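Local structure of MAU2 chromatid cohesion factor homolog (Saccharomyces cerevisiae, 4XDN) at residues T123-V126 / E127-M130; I152-R155 / N156-L160; Q168-L171 / Y172-A176. The protein forms a complex with SCC2 that is required for cohesin to associate with chromosomes, and so takes part in sister chromatid cohesion. All coordinates share one frame; numbering follows the deposited sequence.

Contact 1: residues T123-V126 / E127-M130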
loop_
_atom_site.group_PDB
_atom_site.type_symbol
_atom_site.label_atom_id
_atom_site.label_comp_id
_atom_site.label_asym_id
_atom_site.label_seq_id
_atom_site.Cartn_x
_atom_site.Cartn_y
_atom_site.Cartn_z
ATOM N N THR A 123 -40.815 -8.551 19.454
ATOM C CA THR A 123 -40.646 -8.273 18.030
ATOM C C THR A 123 -39.228 -8.605 17.568
ATOM O O THR A 123 -38.255 -8.206 18.199
ATOM C CB THR A 123 -40.943 -6.792 17.707
ATOM O OG1 THR A 123 -42.052 -6.333 18.490
ATOM C CG2 THR A 123 -41.259 -6.617 16.231
ATOM N N ASP A 124 -39.122 -9.335 16.460
ATOM C CA ASP A 124 -37.824 -9.740 15.922
ATOM C C ASP A 124 -37.065 -8.530 15.386
ATOM O O ASP A 124 -37.345 -8.051 14.286
ATOM C CB ASP A 124 -38.007 -10.782 14.817
ATOM C CG ASP A 124 -36.707 -11.469 14.438
ATOM O OD1 ASP A 124 -35.628 -10.990 14.844
ATOM O OD2 ASP A 124 -36.767 -12.494 13.727
ATOM N N LEU A 125 -36.099 -8.051 16.163
ATOM C CA LEU A 125 -35.398 -6.815 15.843
ATOM C C LEU A 125 -33.883 -6.930 16.004
ATOM O O LEU A 125 -33.175 -5.922 15.964
ATOM C CB LEU A 125 -35.924 -5.677 16.721
ATOM C CG LEU A 125 -37.403 -5.333 16.522
ATOM C CD1 LEU A 125 -37.862 -4.328 17.567
ATOM C CD2 LEU A 125 -37.651 -4.802 15.117
ATOM N N VAL A 126 -33.388 -8.153 16.172
ATOM C CA VAL A 126 -31.957 -8.379 16.341
ATOM C C VAL A 126 -31.173 -7.830 15.151
ATOM O O VAL A 126 -30.185 -7.120 15.334
ATOM C CB VAL A 126 -31.640 -9.878 16.519
ATOM C CG1 VAL A 126 -30.138 -10.112 16.612
ATOM C CG2 VAL A 126 -32.330 -10.413 17.761
ATOM N N GLU A 127 -31.622 -8.146 13.939
ATOM C CA GLU A 127 -30.950 -7.681 12.725
ATOM C C GLU A 127 -30.767 -6.169 12.741
ATOM O O GLU A 127 -29.683 -5.661 12.450
ATOM C CB GLU A 127 -31.738 -8.081 11.478
ATOM C CG GLU A 127 -31.915 -9.575 11.301
ATOM C CD GLU A 127 -32.775 -9.911 10.099
ATOM O OE1 GLU A 127 -32.757 -9.135 9.118
ATOM O OE2 GLU A 127 -33.473 -10.948 10.138
ATOM N N GLU A 128 -31.835 -5.459 13.094
ATOM C CA GLU A 128 -31.809 -4.002 13.125
ATOM C C GLU A 128 -30.857 -3.482 14.201
ATOM O O GLU A 128 -30.097 -2.544 13.963
ATOM C CB GLU A 128 -33.216 -3.445 13.358
ATOM C CG GLU A 128 -34.168 -3.619 12.176
ATOM C CD GLU A 128 -34.727 -5.027 12.042
ATOM O OE1 GLU A 128 -34.424 -5.883 12.900
ATOM O OE2 GLU A 128 -35.478 -5.277 11.075
ATOM N N ILE A 129 -30.898 -4.093 15.380
ATOM C CA ILE A 129 -30.047 -3.673 16.487
ATOM C C ILE A 129 -28.576 -3.856 16.133
ATOM O O ILE A 129 -27.750 -2.989 16.416
ATOM C CB ILE A 129 -30.384 -4.454 17.777
ATOM C CG1 ILE A 129 -31.762 -4.033 18.288
ATOM C CG2 ILE A 129 -29.337 -4.211 18.868
ATOM C CD1 ILE A 129 -32.337 -4.944 19.347
ATOM N N MET A 130 -28.250 -4.982 15.507
ATOM C CA MET A 130 -26.868 -5.268 15.148
ATOM C C MET A 130 -26.372 -4.310 14.076
ATOM O O MET A 130 -25.184 -3.984 14.037
ATOM C CB MET A 130 -26.720 -6.713 14.667
ATOM C CG MET A 130 -27.019 -7.753 15.734
ATOM S SD MET A 130 -26.337 -7.327 17.347
ATOM C CE MET A 130 -24.837 -8.249 17.320
#

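Contact 2: residues I152-R155 / N156-L160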
loop_
_atom_site.group_PDB
_atom_site.type_symbol
_atom_site.label_atom_id
_atom_site.label_comp_id
_atom_site.label_asym_id
_atom_site.label_seq_id
_atom_site.Cartn_x
_atom_site.Cartn_y
_atom_site.Cartn_z
ATOM N N ILE A 152 -13.161 5.408 21.643
ATOM C CA ILE A 152 -14.504 5.184 22.163
ATOM C C ILE A 152 -15.118 3.965 21.485
ATOM O O ILE A 152 -15.701 3.104 22.144
ATOM C CB ILE A 152 -15.405 6.420 21.948
ATOM C CG1 ILE A 152 -14.887 7.596 22.781
ATOM C CG2 ILE A 152 -16.858 6.112 22.319
ATOM C CD1 ILE A 152 -15.562 8.920 22.481
ATOM N N ALA A 153 -14.972 3.895 20.166
ATOM C CA ALA A 153 -15.530 2.796 19.389
ATOM C C ALA A 153 -14.914 1.463 19.800
ATOM O O ALA A 153 -15.627 0.482 20.004
ATOM C CB ALA A 153 -15.321 3.041 17.904
ATOM N N LEU A 154 -13.589 1.433 19.924
ATOM C CA LEU A 154 -12.885 0.206 20.288
ATOM C C LEU A 154 -13.273 -0.256 21.688
ATOM O O LEU A 154 -13.456 -1.449 21.930
ATOM C CB LEU A 154 -11.369 0.407 20.207
ATOM C CG LEU A 154 -10.520 -0.788 20.655
ATOM C CD1 LEU A 154 -10.839 -2.025 19.825
ATOM C CD2 LEU A 154 -9.041 -0.452 20.570
ATOM N N ARG A 155 -13.392 0.699 22.605
ATOM C CA ARG A 155 -13.795 0.403 23.974
ATOM C C ARG A 155 -15.188 -0.218 24.001
ATOM O O ARG A 155 -15.395 -1.269 24.606
ATOM C CB ARG A 155 -13.760 1.677 24.824
ATOM C CG ARG A 155 -14.144 1.474 26.282
ATOM C CD ARG A 155 -13.996 2.759 27.091
ATOM N NE ARG A 155 -12.633 3.292 27.028
ATOM C CZ ARG A 155 -12.281 4.481 26.539
ATOM N NH1 ARG A 155 -13.183 5.326 26.058
ATOM N NH2 ARG A 155 -11.001 4.833 26.544
ATOM N N ASN A 156 -16.137 0.432 23.330
ATOM C CA ASN A 156 -17.517 -0.042 23.293
ATOM C C ASN A 156 -17.654 -1.333 22.501
ATOM O O ASN A 156 -18.492 -2.179 22.814
ATOM C CB ASN A 156 -18.436 1.021 22.690
ATOM C CG ASN A 156 -18.498 2.281 23.526
ATOM O OD1 ASN A 156 -18.103 2.285 24.692
ATOM N ND2 ASN A 156 -19.002 3.359 22.936
ATOM N N CYS A 157 -16.829 -1.479 21.471
ATOM C CA CYS A 157 -16.870 -2.670 20.635
ATOM C C CYS A 157 -16.444 -3.905 21.427
ATOM O O CYS A 157 -17.092 -4.949 21.352
ATOM C CB CYS A 157 -15.979 -2.493 19.407
ATOM S SG CYS A 157 -16.110 -3.842 18.228
ATOM N N ASN A 158 -15.356 -3.785 22.185
ATOM C CA ASN A 158 -14.896 -4.885 23.025
ATOM C C ASN A 158 -15.938 -5.240 24.078
ATOM O O ASN A 158 -16.130 -6.412 24.402
ATOM C CB ASN A 158 -13.566 -4.535 23.702
ATOM C CG ASN A 158 -12.410 -4.468 22.723
ATOM O OD1 ASN A 158 -12.434 -5.103 21.670
ATOM N ND2 ASN A 158 -11.388 -3.696 23.068
ATOM N N GLU A 159 -16.609 -4.224 24.608
ATOM C CA GLU A 159 -17.673 -4.431 25.582
ATOM C C GLU A 159 -18.809 -5.230 24.955
ATOM O O GLU A 159 -19.367 -6.135 25.575
ATOM C CB GLU A 159 -18.191 -3.089 26.103
ATOM C CG GLU A 159 -19.218 -3.208 27.217
ATOM C CD GLU A 159 -19.866 -1.880 27.557
ATOM O OE1 GLU A 159 -19.306 -0.828 27.178
ATOM O OE2 GLU A 159 -20.939 -1.888 28.197
ATOM N N LEU A 160 -19.140 -4.888 23.714
ATOM C CA LEU A 160 -20.212 -5.554 22.987
ATOM C C LEU A 160 -19.881 -7.025 22.734
ATOM O O LEU A 160 -20.719 -7.903 22.947
ATOM C CB LEU A 160 -20.471 -4.834 21.662
ATOM C CG LEU A 160 -21.675 -5.310 20.847
ATOM C CD1 LEU A 160 -22.979 -4.934 21.530
ATOM C CD2 LEU A 160 -21.625 -4.745 19.432
#

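Contact 3: residues Q168-L171 / Y172-A176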
loop_
_atom_site.group_PDB
_atom_site.type_symbol
_atom_site.label_atom_id
_atom_site.label_comp_id
_atom_site.label_asym_id
_atom_site.label_seq_id
_atom_site.Cartn_x
_atom_site.Cartn_y
_atom_site.Cartn_z
ATOM N N GLN A 168 -25.134 -18.273 24.346
ATOM C CA GLN A 168 -24.835 -19.554 23.713
ATOM C C GLN A 168 -25.463 -19.667 22.325
ATOM O O GLN A 168 -25.207 -20.629 21.599
ATOM C CB GLN A 168 -25.310 -20.715 24.595
ATOM C CG GLN A 168 -26.815 -20.980 24.568
ATOM C CD GLN A 168 -27.185 -22.274 25.275
ATOM O OE1 GLN A 168 -26.861 -22.473 26.446
ATOM N NE2 GLN A 168 -27.856 -23.166 24.555
ATOM N N ASP A 169 -26.284 -18.688 21.958
ATOM C CA ASP A 169 -27.015 -18.745 20.698
ATOM C C ASP A 169 -26.102 -18.506 19.501
ATOM O O ASP A 169 -25.283 -17.587 19.499
ATOM C CB ASP A 169 -28.151 -17.726 20.694
ATOM C CG ASP A 169 -29.085 -17.909 19.517
ATOM O OD1 ASP A 169 -30.032 -18.716 19.632
ATOM O OD2 ASP A 169 -28.866 -17.257 18.476
ATOM N N GLU A 170 -26.272 -19.339 18.480
ATOM C CA GLU A 170 -25.406 -19.336 17.309
ATOM C C GLU A 170 -25.434 -18.005 16.564
ATOM O O GLU A 170 -24.430 -17.587 15.989
ATOM C CB GLU A 170 -25.814 -20.468 16.369
ATOM C CG GLU A 170 -24.830 -20.744 15.254
ATOM C CD GLU A 170 -25.087 -22.080 14.588
ATOM O OE1 GLU A 170 -26.270 -22.469 14.475
ATOM O OE2 GLU A 170 -24.109 -22.750 14.193
ATOM N N LEU A 171 -26.585 -17.342 16.576
ATOM C CA LEU A 171 -26.724 -16.053 15.912
ATOM C C LEU A 171 -25.805 -15.016 16.552
ATOM O O LEU A 171 -25.059 -14.324 15.859
ATOM C CB LEU A 171 -28.175 -15.575 15.967
ATOM C CG LEU A 171 -28.515 -14.341 15.127
ATOM C CD1 LEU A 171 -28.388 -14.642 13.641
ATOM C CD2 LEU A 171 -29.914 -13.844 15.457
ATOM N N TYR A 172 -25.860 -14.923 17.877
ATOM C CA TYR A 172 -25.058 -13.956 18.618
ATOM C C TYR A 172 -23.575 -14.306 18.594
ATOM O O TYR A 172 -22.723 -13.421 18.684
ATOM C CB TYR A 172 -25.548 -13.860 20.064
ATOM C CG TYR A 172 -26.780 -12.999 20.222
ATOM C CD1 TYR A 172 -26.675 -11.617 20.296
ATOM C CD2 TYR A 172 -28.046 -13.563 20.289
ATOM C CE1 TYR A 172 -27.794 -10.822 20.435
ATOM C CE2 TYR A 172 -29.171 -12.773 20.430
ATOM C CZ TYR A 172 -29.038 -11.403 20.502
ATOM O OH TYR A 172 -30.149 -10.605 20.641
ATOM N N GLN A 173 -23.273 -15.597 18.477
ATOM C CA GLN A 173 -21.894 -16.058 18.368
ATOM C C GLN A 173 -21.273 -15.587 17.058
ATOM O O GLN A 173 -20.131 -15.127 17.033
ATOM C CB GLN A 173 -21.827 -17.583 18.463
ATOM C CG GLN A 173 -22.069 -18.126 19.864
ATOM C CD GLN A 173 -20.958 -17.763 20.832
ATOM O OE1 GLN A 173 -19.791 -17.660 20.448
ATOM N NE2 GLN A 173 -21.317 -17.560 22.095
ATOM N N ASN A 174 -22.029 -15.705 15.971
ATOM C CA ASN A 174 -21.570 -15.236 14.668
ATOM C C ASN A 174 -21.483 -13.719 14.620
ATOM O O ASN A 174 -20.521 -13.164 14.094
ATOM C CB ASN A 174 -22.493 -15.737 13.559
ATOM C CG ASN A 174 -22.241 -17.187 13.205
ATOM O OD1 ASN A 174 -21.491 -17.489 12.280
ATOM N ND2 ASN A 174 -22.867 -18.094 13.943
ATOM N N TRP A 175 -22.487 -13.048 15.165
ATOM C CA TRP A 175 -22.455 -11.597 15.236
ATOM C C TRP A 175 -21.255 -11.121 16.055
ATOM O O TRP A 175 -20.644 -10.104 15.741
ATOM C CB TRP A 175 -23.741 -11.047 15.848
ATOM C CG TRP A 175 -24.861 -10.821 14.881
ATOM C CD1 TRP A 175 -26.104 -11.383 14.918
ATOM C CD2 TRP A 175 -24.844 -9.956 13.740
ATOM N NE1 TRP A 175 -26.861 -10.923 13.867
ATOM C CE2 TRP A 175 -26.109 -10.048 13.127
ATOM C CE3 TRP A 175 -23.880 -9.117 13.174
ATOM C CZ2 TRP A 175 -26.436 -9.332 11.977
ATOM C CZ3 TRP A 175 -24.205 -8.408 12.031
ATOM C CH2 TRP A 175 -25.474 -8.520 11.446
ATOM N N ALA A 176 -20.928 -11.858 17.112
ATOM C CA ALA A 176 -19.783 -11.518 17.952
ATOM C C ALA A 176 -18.495 -11.580 17.140
ATOM O O ALA A 176 -17.565 -10.813 17.370
ATOM C CB ALA A 176 -19.702 -12.450 19.151
#

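Contact 1: residues T123-V126 / E127-M130
L125, at the N-cap of helix 126-144, meets I129 across the first turn, as V126 meets M130. The helix belongs to a largely helical array in the cohesin loading factor family.

Two backbone hydrogen bonds close the turn. I129 N donates to L125 O at 3.0 Å. M130 N donates to V126 O at 2.9 Å. Both are fairly straight, and each donor lies nearly in line with the C=O bond it meets.

The apolar contacts follow the same i to i+4 spacing. V126 and M130 lie side by side and point the same way, with V126 CG1 4.0 Å from M130 CG. V126 CG1 stands anti to the backbone N (chi1 177°), which carries this methyl toward M130. Both side chains face helix 170-189, where V126 packs on L171 and Y172, and M130 on W175 and F179. I129 instead bends CG1 over its own acceptor, 3.3 Å from L125 O. L125 and I129 also meet L116 of helix 102-119.

The acidic groups behave differently. E127 is extended and forms a salt bridge with R304. A bend at chi2 (78°) brings the carboxylate of E128 back to L125. E128 also packs on an aromatic side chain of another protein chain. L125 and E128 cross at a slant: E128 OE1 is 4.1 Å from L125 CD2 and 3.2 Å from L125 CA.

Contact 2: residues I152-R155 / N156-L160
I152 O lies almost straight over one face of the N156 amide, 3.2 Å from N156 CG. I152 CG2 is on the same side of that amide, displaced toward its nitrogen and 3.5 Å from N156 ND2. The two side chains run alongside each other and point the same way. N156 ND2 is also near I152 O, but the angle is too poor for a hydrogen bond.

The N158 amide is covered in the same manner. L154 O stands over one of its faces, 3.3 Å from N158 CG. L154 CD1 sits on that face too, off its centre, 3.7 Å from N158 ND2 and 3.9 Å from N158 OD1. N158 CG lies beside the backbone N (chi1 -69°), and this folds the amide back toward the preceding turn.

All of these residues lie within helix 147-165, and the contacts repeat at the i to i+4 spacing of an alpha helix. Four successive backbone hydrogen bonds join the two halves. N156 N donates to I152 O, and N158 N to L154 O. C157 N reaches A153 O at 2.7 Å, with a more bent N-H...O angle of 145°. E159 N to R155 O is the longest of the four at 3.2 Å.

The buried face carries A153 and C157, which pack on L186 and V182 of helix 170-189. N156 reaches L137 of helix 126-144. L154 packs on L190 and Q192.

Contact 3: residues Q168-L171 / Y172-A176
L171 and W175 lie side by side on the first turns of helix 170-189, which D169 caps at its N terminus. L171 CB only sets out from the backbone. L171 CG, anti to the backbone N (chi1 -171°), reaches the pyrrole part of the indole, 3.8 Å from W175 CD1. L171 CD1 goes on to W175 NE1 at 4.0 Å. The leucine side chain also packs on M302 and I305. W175 CD1 also lies 3.3 Å from L171 O. That oxygen accepts the hydrogen bond from W175 N.

At the cap, D169 OD2 accepts from L171 N at 3.0 Å. The donor meets it from above the carboxylate plane. D169 O takes Q173 N within its carbonyl plane. D169 CB lies at the edge of the Y172 ring, and the carboxylate and ring planes are 76° apart. The amide of Q173 turns back to the preceding link, where Q173 NE2 donates to L167 O and to V165 O at the end of helix 147-165.

E170 O is held twice by N174, from opposite faces of the carbonyl plane. N174 N donates from one face. N174 ND2 donates from the other at 2.6 Å, a short and nearly straight bond (170°), with E170 O in the amide plane of N174.

How the contacts relate
From the N terminus, the contacts follow in series, and none nests in or crosses another. Contact 1 closes the turn where the loop after helix 102-119 enters helix 126-144. Contact 2 lies within the next helix, 147-165, and closes no loop. Contact 3 forms the start of helix 170-189. Contacts 1 and 3 touch, and the starts of helices 126-144 and 170-189 thus pack together. Both also reach the hairpin of strands 297-302 and 305-310. Contact 2 touches neither; its centre is about 19 Å from that of contact 1 and 17 Å from that of contact 3. L160 of its helix nevertheless packs on both neighbouring helices.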